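Local coordinates for protein 2-c-methyl-d-erythritol 4-phosphate cytidylyltransferase (Streptococcus pneumoniae, PDB 2VSH) that transfers the cytidylyl group of CTP to D-ribitol 5-phosphate, making the CDP-ribitol used for teichoic acid precursors, at residues I35-K40 with V110-V115; I78-G83 with K91-A96; M180-S185 with K204-A209. One frame throughout, in Å; residues are numbered along the deposited sequence. Where two conformers were deposited one is given.

Interaction 1: residues I35-K40 with V110-V115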
ATOM      1  N   ILE A  35      22.842   8.542   2.707  1.00 20.39           N
ATOM      2  CA  ILE A  35      23.401   9.805   3.210  1.00 21.20           C
ATOM      3  C   ILE A  35      22.300  10.816   3.561  1.00 21.53           C
ATOM      4  O   ILE A  35      22.362  11.449   4.623  1.00 21.01           O
ATOM      5  CB  ILE A  35      24.430  10.390   2.228  1.00 21.52           C
ATOM      6  CG1 ILE A  35      25.687   9.500   2.172  1.00 21.35           C
ATOM      7  CG2 ILE A  35      24.769  11.853   2.584  1.00 22.17           C
ATOM      8  CD1 ILE A  35      26.412   9.281   3.545  1.00 21.00           C
ATOM      9  N   HIS A  36      21.314  10.951   2.670  1.00 22.40           N
ATOM     10  CA  HIS A  36      20.143  11.798   2.911  1.00 23.16           C
ATOM     11  C   HIS A  36      19.506  11.438   4.246  1.00 22.24           C
ATOM     12  O   HIS A  36      19.129  12.320   5.034  1.00 23.07           O
ATOM     13  CB  HIS A  36      19.081  11.585   1.832  1.00 23.47           C
ATOM     14  CG  HIS A  36      19.404  12.209   0.518  1.00 25.62           C
ATOM     15  ND1 HIS A  36      19.166  13.538   0.250  1.00 28.13           N
ATOM     16  CD2 HIS A  36      19.923  11.682  -0.615  1.00 25.24           C
ATOM     17  CE1 HIS A  36      19.545  13.810  -0.986  1.00 30.30           C
ATOM     18  NE2 HIS A  36      20.003  12.701  -1.533  1.00 29.19           N
ATOM     19  N   THR A  37      19.371  10.133   4.482  1.00 21.19           N
ATOM     20  CA  THR A  37      18.691   9.615   5.668  1.00 20.05           C
ATOM     21  C   THR A  37      19.506   9.903   6.940  1.00 20.37           C
ATOM     22  O   THR A  37      18.962  10.375   7.949  1.00 21.34           O
ATOM     23  CB  THR A  37      18.438   8.079   5.532  1.00 19.01           C
ATOM     24  OG1 THR A  37      17.642   7.824   4.365  1.00 18.35           O
ATOM     25  CG2 THR A  37      17.703   7.542   6.758  1.00 18.00           C
ATOM     26  N   ILE A  38      20.801   9.615   6.897  1.00 20.84           N
ATOM     27  CA  ILE A  38      21.691   9.902   8.037  1.00 21.63           C
ATOM     28  C   ILE A  38      21.691  11.410   8.363  1.00 23.72           C
ATOM     29  O   ILE A  38      21.615  11.793   9.536  1.00 23.49           O
ATOM     30  CB  ILE A  38      23.124   9.407   7.791  1.00 21.53           C
ATOM     31  CG1 ILE A  38      23.178   7.878   7.745  1.00 21.35           C
ATOM     32  CG2 ILE A  38      24.068   9.919   8.892  1.00 21.15           C
ATOM     33  CD1 ILE A  38      24.530   7.312   7.239  1.00 20.70           C
ATOM     34  N   GLU A  39      21.746  12.236   7.313  1.00 25.66           N
ATOM     35  CA  GLU A  39      21.655  13.706   7.416  1.00 28.69           C
ATOM     36  C   GLU A  39      20.496  14.202   8.270  1.00 28.50           C
ATOM     37  O   GLU A  39      20.665  15.125   9.047  1.00 29.75           O
ATOM     38  CB  GLU A  39      21.520  14.351   6.033  1.00 29.14           C
ATOM     39  CG  GLU A  39      22.848  14.690   5.376  1.00 32.64           C
ATOM     40  CD  GLU A  39      22.682  15.171   3.942  1.00 33.07           C
ATOM     41  OE1 GLU A  39      21.528  15.430   3.523  1.00 35.38           O
ATOM     42  OE2 GLU A  39      23.706  15.288   3.231  1.00 37.18           O
ATOM     43  N   LYS A  40      19.323  13.592   8.106  1.00 27.95           N
ATOM     44  CA  LYS A  40      18.137  13.979   8.861  1.00 27.32           C
ATOM     45  C   LYS A  40      18.298  13.758  10.360  1.00 27.04           C
ATOM     46  O   LYS A  40      17.591  14.394  11.142  1.00 27.23           O
ATOM     47  CB  LYS A  40      16.890  13.225   8.372  1.00 26.65           C
ATOM     48  CG  LYS A  40      16.491  13.433   6.913  1.00 27.82           C
ATOM     49  CD  LYS A  40      16.158  14.880   6.607  1.00 30.09           C
ATOM     50  CE  LYS A  40      15.490  14.990   5.262  1.00 33.16           C
ATOM     51  NZ  LYS A  40      16.437  14.670   4.148  1.00 34.39           N
ATOM     52  N   VAL A 110      16.135   4.932  18.291  1.00 17.57           N
ATOM     53  CA  VAL A 110      15.181   5.306  17.247  1.00 16.96           C
ATOM     54  C   VAL A 110      15.587   4.567  15.970  1.00 16.59           C
ATOM     55  O   VAL A 110      16.515   4.990  15.276  1.00 16.85           O
ATOM     56  CB  VAL A 110      15.142   6.859  17.020  1.00 16.64           C
ATOM     57  CG1 VAL A 110      14.120   7.241  15.929  1.00 17.85           C
ATOM     58  CG2 VAL A 110      14.794   7.607  18.311  1.00 18.62           C
ATOM     59  N   THR A 111      14.908   3.449  15.674  1.00 16.83           N
ATOM     60  CA  THR A 111      15.205   2.643  14.493  1.00 16.38           C
ATOM     61  C   THR A 111      14.459   3.152  13.260  1.00 16.52           C
ATOM     62  O   THR A 111      13.309   3.582  13.355  1.00 16.44           O
ATOM     63  CB  THR A 111      14.916   1.112  14.686  1.00 17.74           C
ATOM     64  OG1 THR A 111      13.501   0.876  14.741  1.00 16.64           O
ATOM     65  CG2 THR A 111      15.601   0.568  15.949  1.00 17.24           C
ATOM     66  N   HIS A 112      15.128   3.114  12.101  1.00 15.82           N
ATOM     67  CA  HIS A 112      14.576   3.724  10.896  1.00 15.82           C
ATOM     68  C   HIS A 112      15.209   3.110   9.646  1.00 16.13           C
ATOM     69  O   HIS A 112      16.417   2.855   9.623  1.00 16.76           O
ATOM     70  CB  HIS A 112      14.808   5.254  10.926  1.00 15.08           C
ATOM     71  CG  HIS A 112      14.147   5.991   9.802  1.00 15.41           C
ATOM     72  ND1 HIS A 112      12.776   6.102   9.690  1.00 16.05           N
ATOM     73  CD2 HIS A 112      14.668   6.639   8.730  1.00 14.74           C
ATOM     74  CE1 HIS A 112      12.483   6.805   8.606  1.00 15.92           C
ATOM     75  NE2 HIS A 112      13.611   7.128   7.997  1.00 15.46           N
ATOM     76  N   ASP A 113      14.391   2.873   8.623  1.00 16.52           N
ATOM     77  CA  ASP A 113      14.853   2.336   7.329  1.00 17.25           C
ATOM     78  C   ASP A 113      15.820   3.295   6.651  1.00 16.96           C
ATOM     79  O   ASP A 113      15.521   4.482   6.549  1.00 16.33           O
ATOM     80  CB  ASP A 113      13.668   2.162   6.375  1.00 17.44           C
ATOM     81  CG  ASP A 113      12.693   1.087   6.816  1.00 19.25           C
ATOM     82  OD1 ASP A 113      13.110   0.115   7.483  1.00 21.12           O
ATOM     83  OD2 ASP A 113      11.502   1.211   6.472  1.00 19.02           O
ATOM     84  N   SER A 114      16.929   2.779   6.116  1.00 17.25           N
ATOM     85  CA  SER A 114      17.865   3.611   5.337  1.00 17.06           C
ATOM     86  C   SER A 114      17.225   4.233   4.107  1.00 17.15           C
ATOM     87  O   SER A 114      17.621   5.321   3.698  1.00 17.10           O
ATOM     88  CB  SER A 114      19.086   2.812   4.893  1.00 17.10           C
ATOM     89  OG  SER A 114      18.672   1.773   4.034  1.00 18.36           O
ATOM     90  N   VAL A 115      16.256   3.527   3.518  1.00 17.53           N
ATOM     91  CA  VAL A 115      15.600   3.975   2.276  1.00 18.29           C
ATOM     92  C   VAL A 115      14.354   4.832   2.501  1.00 18.15           C
ATOM     93  O   VAL A 115      13.505   4.991   1.609  1.00 19.87           O
ATOM     94  CB  VAL A 115      15.266   2.799   1.343  1.00 19.15           C
ATOM     95  CG1 VAL A 115      16.551   2.221   0.739  1.00 18.29           C
ATOM     96  CG2 VAL A 115      14.414   1.726   2.088  1.00 18.77           C
TER
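Thr37 of helix 33-42 meets Ser114 and His112 at the C-terminal end of strand 108-113. This is a buried helix-to-sheet contact in the Rossmann-like alpha/beta fold of the GT-A clan. Thr37 makes the whole contact from the helix side. Its CB starts 3.4 Å from the O of Ser114. The side chain then forks. Thr37 OG1 donates a 2.6 Å hydrogen bond to Ser114 O. The donor stands above the carbonyl plane, 36° out of it, with a C=O...donor angle of 141°. OG1 is also hydrogen-bonded to the carbonyl of Ile33, one turn earlier in its own helix. The single hydroxyl hydrogen is therefore shared by two carbonyls, and the bond to Ser114 O ties the helix to the segment that follows the strand. The other branch, CG2, lies anti to the backbone N (OG1 chi1 -59°). Thr37 CG2 packs 3.8 Å from Asp113 O. In the imidazole of His112, NE2, next to CD2 in the ring, is hydrogen-bonded to Arg116 O.

Ser114 is a probable CTP-binding residue, and its side chain lies near Ala9 of the same nucleotide site. The Thr37 bond therefore holds the backbone of a residue at the nucleotide pocket. On the ring itself, Thr37 CG2 sits in plane at the edge, 3.7 Å from His112 CD2.

Interaction 2: residues I78-G83 with K91-A96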
ATOM      1  N   ILE A  78      28.479   5.531  13.626  1.00 24.12           N
ATOM      2  CA  ILE A  78      29.094   4.209  13.766  1.00 24.50           C
ATOM      3  C   ILE A  78      28.485   3.307  12.701  1.00 23.80           C
ATOM      4  O   ILE A  78      27.276   3.092  12.688  1.00 22.36           O
ATOM      5  CB  ILE A  78      28.896   3.603  15.203  1.00 24.70           C
ATOM      6  CG1 ILE A  78      29.654   4.429  16.250  1.00 26.34           C
ATOM      7  CG2 ILE A  78      29.352   2.149  15.255  1.00 24.78           C
ATOM      8  CD1 ILE A  78      29.226   4.164  17.721  1.00 25.65           C
ATOM      9  N   ILE A  79      29.326   2.833  11.781  1.00 23.96           N
ATOM     10  CA  ILE A  79      28.939   1.776  10.842  1.00 24.01           C
ATOM     11  C   ILE A  79      29.212   0.408  11.467  1.00 24.27           C
ATOM     12  O   ILE A  79      30.318   0.148  11.951  1.00 24.57           O
ATOM     13  CB  ILE A  79      29.690   1.887   9.479  1.00 24.66           C
ATOM     14  CG1 ILE A  79      29.601   3.314   8.909  1.00 24.49           C
ATOM     15  CG2 ILE A  79      29.135   0.861   8.465  1.00 25.24           C
ATOM     16  CD1 ILE A  79      28.168   3.799   8.550  1.00 21.87           C
ATOM     17  N   THR A  80      28.208  -0.465  11.459  1.00 23.60           N
ATOM     18  CA  THR A  80      28.382  -1.823  11.993  1.00 24.62           C
ATOM     19  C   THR A  80      27.731  -2.866  11.087  1.00 25.05           C
ATOM     20  O   THR A  80      26.878  -2.533  10.258  1.00 24.79           O
ATOM     21  CB  THR A  80      27.905  -1.944  13.477  1.00 24.86           C
ATOM     22  OG1 THR A  80      28.433  -3.143  14.066  1.00 25.37           O
ATOM     23  CG2 THR A  80      26.371  -1.927  13.592  1.00 23.65           C
ATOM     24  N   LYS A  81      28.173  -4.114  11.214  1.00 25.84           N
ATOM     25  CA  LYS A  81      27.618  -5.209  10.440  1.00 27.19           C
ATOM     26  C   LYS A  81      26.182  -5.509  10.856  1.00 26.59           C
ATOM     27  O   LYS A  81      25.919  -5.809  12.019  1.00 26.29           O
ATOM     28  CB  LYS A  81      28.489  -6.459  10.579  1.00 28.64           C
ATOM     29  CG  LYS A  81      28.102  -7.585   9.648  1.00 30.68           C
ATOM     30  CD  LYS A  81      29.061  -8.754   9.771  1.00 33.36           C
ATOM     31  CE  LYS A  81      28.515  -9.966   9.025  1.00 37.57           C
ATOM     32  NZ  LYS A  81      29.457 -11.122   9.036  1.00 40.57           N
ATOM     33  N   GLY A  82      25.263  -5.399   9.899  1.00 26.35           N
ATOM     34  CA  GLY A  82      23.874  -5.788  10.109  1.00 26.73           C
ATOM     35  C   GLY A  82      23.696  -7.304  10.041  1.00 28.62           C
ATOM     36  O   GLY A  82      24.670  -8.063   9.998  1.00 29.81           O
ATOM     37  N   GLY A  83      22.446  -7.744  10.037  1.00 28.86           N
ATOM     38  CA  GLY A  83      22.140  -9.165  10.051  1.00 31.18           C
ATOM     39  C   GLY A  83      21.289  -9.571   8.872  1.00 32.18           C
ATOM     40  O   GLY A  83      21.002  -8.753   7.993  1.00 31.13           O
ATOM     41  N   LYS A  91      19.340  -5.933  16.729  1.00 21.39           N
ATOM     42  CA  LYS A  91      20.169  -6.525  17.780  1.00 22.92           C
ATOM     43  C   LYS A  91      21.641  -6.137  17.582  1.00 22.71           C
ATOM     44  O   LYS A  91      22.308  -5.728  18.522  1.00 23.19           O
ATOM     45  CB  LYS A  91      19.992  -8.044  17.823  1.00 24.28           C
ATOM     46  CG  LYS A  91      21.057  -8.790  18.663  1.00 25.79           C
ATOM     47  CD  LYS A  91      21.055 -10.276  18.395  1.00 29.17           C
ATOM     48  CE  LYS A  91      21.765 -10.641  17.061  1.00 33.99           C
ATOM     49  NZ  LYS A  91      23.266 -10.737  17.120  1.00 34.54           N
ATOM     50  N   ASN A  92      22.127  -6.245  16.345  1.00 22.98           N
ATOM     51  CA  ASN A  92      23.513  -5.910  16.026  1.00 22.85           C
ATOM     52  C   ASN A  92      23.822  -4.452  16.328  1.00 21.96           C
ATOM     53  O   ASN A  92      24.882  -4.138  16.889  1.00 22.81           O
ATOM     54  CB  ASN A  92      23.804  -6.214  14.561  1.00 23.23           C
ATOM     55  CG  ASN A  92      24.068  -7.664  14.316  1.00 24.87           C
ATOM     56  OD1 ASN A  92      23.898  -8.495  15.199  1.00 24.69           O
ATOM     57  ND2 ASN A  92      24.493  -7.984  13.116  1.00 25.61           N
ATOM     58  N   ILE A  93      22.881  -3.580  15.975  1.00 20.77           N
ATOM     59  CA  ILE A  93      22.947  -2.144  16.284  1.00 20.39           C
ATOM     60  C   ILE A  93      23.034  -1.907  17.797  1.00 20.97           C
ATOM     61  O   ILE A  93      23.890  -1.137  18.266  1.00 20.89           O
ATOM     62  CB  ILE A  93      21.762  -1.368  15.609  1.00 19.85           C
ATOM     63  CG1 ILE A  93      22.038  -1.235  14.103  1.00 18.89           C
ATOM     64  CG2 ILE A  93      21.557   0.031  16.227  1.00 20.18           C
ATOM     65  CD1 ILE A  93      20.820  -0.843  13.239  1.00 18.10           C
ATOM     66  N   ILE A  94      22.172  -2.596  18.552  1.00 21.26           N
ATOM     67  CA  ILE A  94      22.128  -2.430  20.000  0.50 21.39           C
ATOM     68  C   ILE A  94      23.454  -2.899  20.614  1.00 23.02           C
ATOM     69  O   ILE A  94      23.973  -2.264  21.540  1.00 23.27           O
ATOM     70  CB  ILE A  94      20.906  -3.149  20.606  0.50 21.99           C
ATOM     71  CG1 ILE A  94      19.612  -2.426  20.192  0.50 19.77           C
ATOM     72  CG2 ILE A  94      21.022  -3.250  22.131  0.50 22.83           C
ATOM     73  CD1 ILE A  94      18.335  -3.186  20.511  0.50 19.61           C
ATOM     74  N   GLU A  95      24.010  -3.983  20.075  1.00 23.94           N
ATOM     75  CA  GLU A  95      25.310  -4.491  20.524  1.00 25.80           C
ATOM     76  C   GLU A  95      26.427  -3.466  20.307  1.00 25.56           C
ATOM     77  O   GLU A  95      27.265  -3.265  21.192  1.00 27.18           O
ATOM     78  CB  GLU A  95      25.640  -5.842  19.868  1.00 26.39           C
ATOM     79  CG  GLU A  95      24.799  -6.988  20.430  1.00 28.06           C
ATOM     80  CD  GLU A  95      25.030  -8.318  19.734  1.00 29.84           C
ATOM     81  OE1 GLU A  95      24.776  -9.343  20.376  1.00 32.66           O
ATOM     82  OE2 GLU A  95      25.460  -8.350  18.554  1.00 34.34           O
ATOM     83  N   ALA A  96      26.434  -2.828  19.137  1.00 24.29           N
ATOM     84  CA  ALA A  96      27.402  -1.770  18.809  1.00 24.12           C
ATOM     85  C   ALA A  96      27.256  -0.566  19.752  1.00 23.50           C
ATOM     86  O   ALA A  96      28.244   0.000  20.215  1.00 24.49           O
ATOM     87  CB  ALA A  96      27.236  -1.333  17.359  1.00 22.52           C
TER
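Thr80 turns its side chain onto the methyl of Ala96. Ala96 CB lies 3.9 Å from Thr80 CG2 and covers the fork where the two branches part. Thr80 CG2 stands between the backbone N and the carbonyl carbon of its own residue, and from there it also faces Ile93 CG1, at 4.4 Å. The contact belongs to a beta-alpha unit: strand 77-81, outermost within this chain, leads through a short loop into helix 86-100, which packs back over it. The axes of strand 78-81 and helix 91-96 approach to 8.3 Å, with 130° between their directions. Val51 of the adjacent strand 50-54 touches Thr80, Ile93 and Ala96 as well.

Near the loop the contact becomes polar. Asn92 ND2 donates to Lys81 O over 2.8 Å. The bond is bent, 138° at the hydrogen, and ND2 stands out of the carbonyl plane. The other end of the amide is held too: Lys91 NZ reaches Asn92 OD1 at 3.0 Å, nearly along its C=O axis, and makes a salt bridge to Glu95 OE2. Gly83, just beyond, probably takes part in CTP binding. With a lysine charge on OD1, the amide is probably polarised, which would make ND2 a stronger donor to the strand end.

Interaction 3: residues M180-S185 with K204-A209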
ATOM      1  N   MET A 180      16.123  -6.216  23.431  1.00 21.20           N
ATOM      2  CA  MET A 180      16.974  -7.389  23.648  1.00 22.02           C
ATOM      3  C   MET A 180      16.294  -8.482  24.453  1.00 23.66           C
ATOM      4  O   MET A 180      16.299  -9.642  24.046  1.00 24.32           O
ATOM      5  CB  MET A 180      18.316  -7.010  24.286  1.00 22.40           C
ATOM      6  CG  MET A 180      19.134  -6.059  23.425  1.00 21.29           C
ATOM      7  SD  MET A 180      19.749  -6.797  21.888  1.00 23.38           S
ATOM      8  CE  MET A 180      21.289  -7.514  22.469  1.00 23.23           C
ATOM      9  N   ASP A 181      15.710  -8.113  25.594  1.00 24.49           N
ATOM     10  CA  ASP A 181      14.993  -9.063  26.425  1.00 26.38           C
ATOM     11  C   ASP A 181      13.859  -9.802  25.697  1.00 25.73           C
ATOM     12  O   ASP A 181      13.768 -11.024  25.771  1.00 25.75           O
ATOM     13  CB  ASP A 181      14.478  -8.366  27.693  1.00 27.31           C
ATOM     14  CG  ASP A 181      15.609  -7.951  28.626  1.00 30.19           C
ATOM     15  OD1 ASP A 181      16.740  -8.458  28.437  1.00 33.06           O
ATOM     16  OD2 ASP A 181      15.378  -7.130  29.541  1.00 32.43           O
ATOM     17  N   LEU A 182      13.007  -9.063  24.994  1.00 25.14           N
ATOM     18  CA  LEU A 182      11.855  -9.660  24.316  1.00 25.53           C
ATOM     19  C   LEU A 182      12.255 -10.497  23.105  1.00 25.68           C
ATOM     20  O   LEU A 182      11.739 -11.593  22.906  1.00 26.23           O
ATOM     21  CB  LEU A 182      10.879  -8.573  23.874  1.00 24.44           C
ATOM     22  CG  LEU A 182      10.168  -7.796  24.972  1.00 25.02           C
ATOM     23  CD1 LEU A 182       9.210  -6.851  24.300  1.00 24.77           C
ATOM     24  CD2 LEU A 182       9.439  -8.746  25.950  1.00 26.56           C
ATOM     25  N   TYR A 183      13.158  -9.956  22.289  1.00 25.32           N
ATOM     26  CA  TYR A 183      13.664 -10.661  21.115  1.00 25.04           C
ATOM     27  C   TYR A 183      14.390 -11.928  21.516  1.00 25.94           C
ATOM     28  O   TYR A 183      14.265 -12.954  20.846  1.00 26.64           O
ATOM     29  CB  TYR A 183      14.596  -9.741  20.338  1.00 24.97           C
ATOM     30  CG  TYR A 183      15.195 -10.338  19.082  1.00 25.16           C
ATOM     31  CD1 TYR A 183      14.408 -10.590  17.962  1.00 24.35           C
ATOM     32  CD2 TYR A 183      16.556 -10.630  19.013  1.00 25.36           C
ATOM     33  CE1 TYR A 183      14.963 -11.126  16.807  1.00 24.36           C
ATOM     34  CE2 TYR A 183      17.118 -11.163  17.849  1.00 25.80           C
ATOM     35  CZ  TYR A 183      16.317 -11.409  16.762  1.00 24.71           C
ATOM     36  OH  TYR A 183      16.878 -11.937  15.618  1.00 26.62           O
ATOM     37  N   GLY A 184      15.136 -11.850  22.623  1.00 26.47           N
ATOM     38  CA  GLY A 184      15.898 -12.974  23.142  1.00 26.83           C
ATOM     39  C   GLY A 184      15.033 -14.128  23.596  1.00 27.54           C
ATOM     40  O   GLY A 184      15.509 -15.249  23.679  1.00 27.71           O
ATOM     41  N   SER A 185      13.762 -13.847  23.890  1.00 28.21           N
ATOM     42  CA  SER A 185      12.832 -14.854  24.406  1.00 29.42           C
ATOM     43  C   SER A 185      12.144 -15.646  23.291  1.00 29.17           C
ATOM     44  O   SER A 185      11.296 -16.498  23.569  1.00 30.52           O
ATOM     45  CB  SER A 185      11.774 -14.193  25.296  1.00 30.20           C
ATOM     46  OG  SER A 185      10.789 -13.559  24.492  1.00 30.05           O
ATOM     47  N   LYS A 204       3.822  -9.466  23.069  1.00 29.88           N
ATOM     48  CA  LYS A 204       4.221  -9.620  24.468  1.00 30.63           C
ATOM     49  C   LYS A 204       3.399  -8.767  25.422  1.00 31.75           C
ATOM     50  O   LYS A 204       3.749  -8.636  26.597  1.00 32.11           O
ATOM     51  CB  LYS A 204       5.716  -9.323  24.633  1.00 30.52           C
ATOM     52  CG  LYS A 204       6.630 -10.320  23.935  1.00 30.44           C
ATOM     53  CD  LYS A 204       6.538 -11.710  24.562  1.00 34.78           C
ATOM     54  CE  LYS A 204       7.567 -12.665  23.967  1.00 35.49           C
ATOM     55  NZ  LYS A 204       7.767 -13.868  24.845  1.00 39.04           N
ATOM     56  N   GLY A 205       2.300  -8.202  24.922  1.00 31.54           N
ATOM     57  CA  GLY A 205       1.362  -7.457  25.753  1.00 32.06           C
ATOM     58  C   GLY A 205       1.846  -6.080  26.175  1.00 31.53           C
ATOM     59  O   GLY A 205       1.391  -5.550  27.200  1.00 32.43           O
ATOM     60  N   LYS A 206       2.751  -5.497  25.392  1.00 29.60           N
ATOM     61  CA  LYS A 206       3.332  -4.189  25.721  1.00 29.23           C
ATOM     62  C   LYS A 206       2.549  -3.013  25.097  1.00 28.86           C
ATOM     63  O   LYS A 206       1.715  -3.211  24.206  1.00 28.15           O
ATOM     64  CB  LYS A 206       4.813  -4.121  25.315  1.00 28.04           C
ATOM     65  CG  LYS A 206       5.695  -5.271  25.826  1.00 28.88           C
ATOM     66  CD  LYS A 206       5.802  -5.292  27.352  1.00 28.94           C
ATOM     67  CE  LYS A 206       6.689  -6.431  27.850  1.00 28.59           C
ATOM     68  NZ  LYS A 206       6.787  -6.426  29.353  1.00 31.27           N
ATOM     69  N   ASP A 207       2.836  -1.802  25.587  1.00 28.64           N
ATOM     70  CA  ASP A 207       2.163  -0.573  25.176  1.00 28.45           C
ATOM     71  C   ASP A 207       2.936   0.133  24.048  1.00 26.95           C
ATOM     72  O   ASP A 207       3.964   0.768  24.293  1.00 26.03           O
ATOM     73  CB  ASP A 207       2.007   0.346  26.395  1.00 29.87           C
ATOM     74  CG  ASP A 207       1.372   1.702  26.053  1.00 31.60           C
ATOM     75  OD1 ASP A 207       1.661   2.690  26.765  1.00 31.21           O
ATOM     76  OD2 ASP A 207       0.584   1.787  25.086  1.00 33.50           O
ATOM     77  N   VAL A 208       2.435  -0.002  22.818  1.00 25.83           N
ATOM     78  CA  VAL A 208       3.066   0.596  21.649  1.00 24.18           C
ATOM     79  C   VAL A 208       2.204   1.765  21.145  1.00 24.59           C
ATOM     80  O   VAL A 208       1.141   1.559  20.546  1.00 23.88           O
ATOM     81  CB  VAL A 208       3.316  -0.425  20.503  1.00 23.36           C
ATOM     82  CG1 VAL A 208       4.209   0.184  19.422  1.00 22.40           C
ATOM     83  CG2 VAL A 208       3.947  -1.730  21.028  1.00 23.16           C
ATOM     84  N   ALA A 209       2.680   2.982  21.410  1.00 23.85           N
ATOM     85  CA  ALA A 209       2.002   4.211  21.001  1.00 24.36           C
ATOM     86  C   ALA A 209       2.141   4.440  19.503  1.00 24.08           C
ATOM     87  O   ALA A 209       3.124   4.001  18.888  1.00 22.81           O
ATOM     88  CB  ALA A 209       2.595   5.396  21.744  1.00 24.54           C
TER
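Leu182 and Lys204 supply most of this surface contact, with Lys206 adding a smaller share. Leu182 projects from the last turn of helix 176-184. Its CD2 methyl does most of the touching. Leu182 CD2 lies 3.8 Å from Lys204 CG, and the two side chains run past each other in opposite directions. Lys206 comes across Leu182 at a slant. Lys206 CE is 4.1 Å from Leu182 CD2, while Lys206 CG lies near Leu182 CD1. Two lysine chains thus pack their aliphatic parts on one leucine, and their charged ends extend beyond it.

Lys204 is bent at its second torsion (chi2 -66°) and extended from there on. That shape carries its ammonium group past the leucine, where Lys204 NZ donates to Ser185 OG at 3.1 Å. Ser185 OG in turn donates to Leu182 O at 2.7 Å, and Ser185 N reaches that oxygen as well. Both donors come from the same face of the carbonyl. Ser185 OG and N thus both hold Leu182 O near the C-terminal end of the helix, and the ammonium group joins them from outside. Lys204 NZ, Ser185 OG and Leu182 O form a short relay in which OG both accepts and donates.

Segment 204-209 follows directly on helix 197-203. Gly205, with positive phi, is the C-prime residue of a Schellman motif that terminates that helix. Lys204 and Lys206 flank it, and both turn towards Leu182. Leu182 also rests on Ile200 and Phe201 of helix 197-203. On another face of helix 176-184, Met180 packs on helix 86-100. Beyond the lysines the chain enters strand 208-212, where Val208 packs on strand 136-142 and on Ile156 of the second subunit.

In the fold
Interaction 1 is the buried one of the three, interaction 2 is partly buried, and interaction 3 lies at the surface. All reach the same seven-stranded sheet. Interaction 1 joins a helix to an inner strand, and interaction 2 a helix to strand 77-81. Interaction 3 joins the end of helix 176-184 to the loop between helix 197-203 and strand 208-212. Both these strands are outermost within this chain. Interactions 1 and 2 each bring a probable CTP-binding residue to their loop ends. Interactions 2 and 3 touch directly: Met180 packs on Ile94, and Lys91 lies against Met180 and Tyr183. Chemistry follows depth: a neutral hydroxyl, an amide backed by charges, then lysine chains over a leucine.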